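Local structure of glycoside Hydrolase (Bacteroides uniformis, 5T9X) at residues N263-V268 with V273-G278. The protein is a family 16 glycoside hydrolase of a human gut bacterium that probably takes part in the breakdown of agarose, a galactan of red algae. Numbering follows the deposited sequence.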
loop_
_atom_site.group_PDB
_atom_site.type_symbol
_atom_site.label_atom_id
_atom_site.label_comp_id
_atom_site.label_asym_id
_atom_site.label_seq_id
_atom_site.Cartn_x
_atom_site.Cartn_y
_atom_site.Cartn_z
ATOM N N ASN A 263 -3.863 13.908 -12.670
ATOM C CA ASN A 263 -2.459 13.591 -12.883
ATOM C C ASN A 263 -1.805 12.906 -11.694
ATOM O O ASN A 263 -1.656 13.501 -10.633
ATOM C CB ASN A 263 -1.665 14.833 -13.263
ATOM C CG ASN A 263 -1.923 15.271 -14.707
ATOM O OD1 ASN A 263 -1.435 14.653 -15.671
ATOM N ND2 ASN A 263 -2.736 16.326 -14.866
ATOM N N LEU A 264 -1.456 11.642 -11.911
ATOM C CA LEU A 264 -0.556 10.877 -11.060
ATOM C C LEU A 264 0.710 10.519 -11.822
ATOM O O LEU A 264 0.658 10.288 -13.026
ATOM C CB LEU A 264 -1.205 9.569 -10.595
ATOM C CG LEU A 264 -2.582 9.748 -9.999
ATOM C CD1 LEU A 264 -3.280 8.403 -9.808
ATOM C CD2 LEU A 264 -2.498 10.530 -8.704
ATOM N N GLU A 265 1.836 10.474 -11.110
ATOM C CA GLU A 265 3.135 10.002 -11.640
ATOM C C GLU A 265 3.703 9.079 -10.586
ATOM O O GLU A 265 3.722 9.454 -9.406
ATOM C CB GLU A 265 4.101 11.159 -11.919
ATOM C CG GLU A 265 3.799 11.921 -13.215
ATOM C CD GLU A 265 4.667 13.184 -13.458
ATOM O OE1 GLU A 265 5.564 13.498 -12.635
ATOM O OE2 GLU A 265 4.451 13.880 -14.492
ATOM N N TYR A 266 4.111 7.870 -10.990
ATOM C CA TYR A 266 4.684 6.886 -10.063
ATOM C C TYR A 266 6.204 6.817 -10.238
ATOM O O TYR A 266 6.718 6.809 -11.389
ATOM C CB TYR A 266 4.048 5.484 -10.227
ATOM C CG TYR A 266 2.565 5.415 -9.931
ATOM C CD1 TYR A 266 2.096 5.011 -8.690
ATOM C CD2 TYR A 266 1.614 5.739 -10.917
ATOM C CE1 TYR A 266 0.719 4.908 -8.443
ATOM C CE2 TYR A 266 0.244 5.666 -10.668
ATOM C CZ TYR A 266 -0.203 5.251 -9.434
ATOM O OH TYR A 266 -1.568 5.179 -9.193
ATOM N N TYR A 267 6.904 6.739 -9.099
ATOM C CA TYR A 267 8.368 6.723 -9.069
ATOM C C TYR A 267 8.875 5.492 -8.337
ATOM O O TYR A 267 8.493 5.229 -7.219
ATOM C CB TYR A 267 8.914 7.998 -8.423
ATOM C CG TYR A 267 8.647 9.233 -9.247
ATOM C CD1 TYR A 267 9.617 9.737 -10.107
ATOM C CD2 TYR A 267 7.419 9.900 -9.169
ATOM C CE1 TYR A 267 9.385 10.889 -10.869
ATOM C CE2 TYR A 267 7.163 11.036 -9.929
ATOM C CZ TYR A 267 8.156 11.520 -10.790
ATOM O OH TYR A 267 7.929 12.634 -11.569
ATOM N N VAL A 268 9.732 4.719 -8.985
ATOM C CA VAL A 268 10.343 3.540 -8.362
ATOM C C VAL A 268 11.846 3.782 -8.351
ATOM O O VAL A 268 12.458 4.058 -9.405
ATOM C CB VAL A 268 9.996 2.255 -9.105
ATOM C CG1 VAL A 268 10.745 1.069 -8.524
ATOM C CG2 VAL A 268 8.500 2.016 -9.022
ATOM N N VAL A 273 8.342 5.904 -13.680
ATOM C CA VAL A 273 8.051 4.671 -14.452
ATOM C C VAL A 273 6.624 4.550 -14.967
ATOM O O VAL A 273 6.343 3.629 -15.700
ATOM C CB VAL A 273 8.327 3.345 -13.669
ATOM C CG1 VAL A 273 9.793 3.219 -13.276
ATOM C CG2 VAL A 273 7.413 3.198 -12.457
ATOM N N ARG A 274 5.707 5.404 -14.523
ATOM C CA ARG A 274 4.339 5.382 -15.010
ATOM C C ARG A 274 3.603 6.686 -14.771
ATOM O O ARG A 274 3.446 7.123 -13.621
ATOM C CB ARG A 274 3.541 4.269 -14.352
ATOM C CG ARG A 274 2.118 4.192 -14.900
ATOM C CD ARG A 274 1.497 2.884 -14.510
ATOM N NE ARG A 274 0.063 2.804 -14.759
ATOM C CZ ARG A 274 -0.509 2.612 -15.943
ATOM N NH1 ARG A 274 0.227 2.485 -17.054
ATOM N NH2 ARG A 274 -1.841 2.542 -16.002
ATOM N N ARG A 275 3.088 7.258 -15.853
ATOM C CA ARG A 275 2.314 8.484 -15.793
ATOM C C ARG A 275 0.863 8.165 -16.083
ATOM O O ARG A 275 0.559 7.560 -17.121
ATOM C CB ARG A 275 2.852 9.484 -16.825
ATOM C CG ARG A 275 1.933 10.679 -17.101
ATOM C CD ARG A 275 2.695 11.950 -17.481
ATOM N NE ARG A 275 3.812 11.604 -18.362
ATOM C CZ ARG A 275 5.102 11.825 -18.114
ATOM N NH1 ARG A 275 5.523 12.470 -17.014
ATOM N NH2 ARG A 275 5.983 11.401 -19.006
ATOM N N VAL A 276 -0.030 8.608 -15.202
ATOM C CA VAL A 276 -1.470 8.422 -15.394
ATOM C C VAL A 276 -2.130 9.813 -15.480
ATOM O O VAL A 276 -2.303 10.520 -14.478
ATOM C CB VAL A 276 -2.028 7.543 -14.271
ATOM C CG1 VAL A 276 -3.542 7.471 -14.313
ATOM C CG2 VAL A 276 -1.422 6.141 -14.339
ATOM N N SER A 277 -2.468 10.200 -16.705
ATOM C CA SER A 277 -2.862 11.579 -17.031
ATOM C C SER A 277 -4.098 11.649 -17.945
ATOM O O SER A 277 -4.129 11.020 -19.019
ATOM C CB SER A 277 -1.694 12.263 -17.745
ATOM O OG SER A 277 -1.964 13.635 -17.949
ATOM N N GLY A 278 -5.099 12.413 -17.516
ATOM C CA GLY A 278 -6.280 12.662 -18.314
ATOM C C GLY A 278 -7.457 11.796 -17.926
ATOM O O GLY A 278 -7.300 10.670 -17.433
#
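Val276 lies against Leu264 and Tyr266 on the inner face of a β-hairpin, its CG2 meeting the ring edge at Tyr266 CE2 (4.1 Å) while its CB faces Leu264 CB. Strand 215-224 of the facing sheet packs here: His219 touches Leu264 and Val276, and Leu217 touches Tyr266. The Tyr266 hydroxyl ends on the carbonyl of Ser218, and Arg274, on the same face, reaches a salt bridge with Asp234. Nearer the turn, Val268 CG2 crosses Val273 CG2 at 3.8 Å. Leu264 and Val276 exchange two backbone hydrogen bonds, N to O in each direction; Tyr266 N donates to Arg274 O (2.8 Å) and Tyr266 O accepts from Val273 N (3.0 Å). Val273 and Arg274 thus both face Tyr266, a classic beta bulge.

The other face is polar. Glu265 and Arg275, a non-hydrogen-bonded pair, run side by side; the Arg275 chain bends at chi3 (40°) to bring NH1 within 3.1 Å of Glu265 OE2. The carboxylate oxygen lies in the guanidinium plane, but NH1 comes from above the carboxylate, the two planes being 74° apart. Tyr267 OH donates to Glu265 OE1 (2.7 Å) from its anti side, 33° out of the carboxylate plane; with both oxygens held, the carboxylate's turning is limited. An alanine at Glu265 is likely to leave Arg275 without its countercharge and the Tyr267 hydroxyl without this acceptor. At the far end Ser277 OG donates to Asn263 OD1 (2.6 Å), while Asn263 ND2 is held by Asp260. Within the family 16 β-jelly roll, 263-268 thus joins outermost 271-277 to strand 252-260: one face packs between sheets, its polar ends satisfied; the other carries a tyrosine-glutamate-arginine chain and a separate serine-asparagine bond.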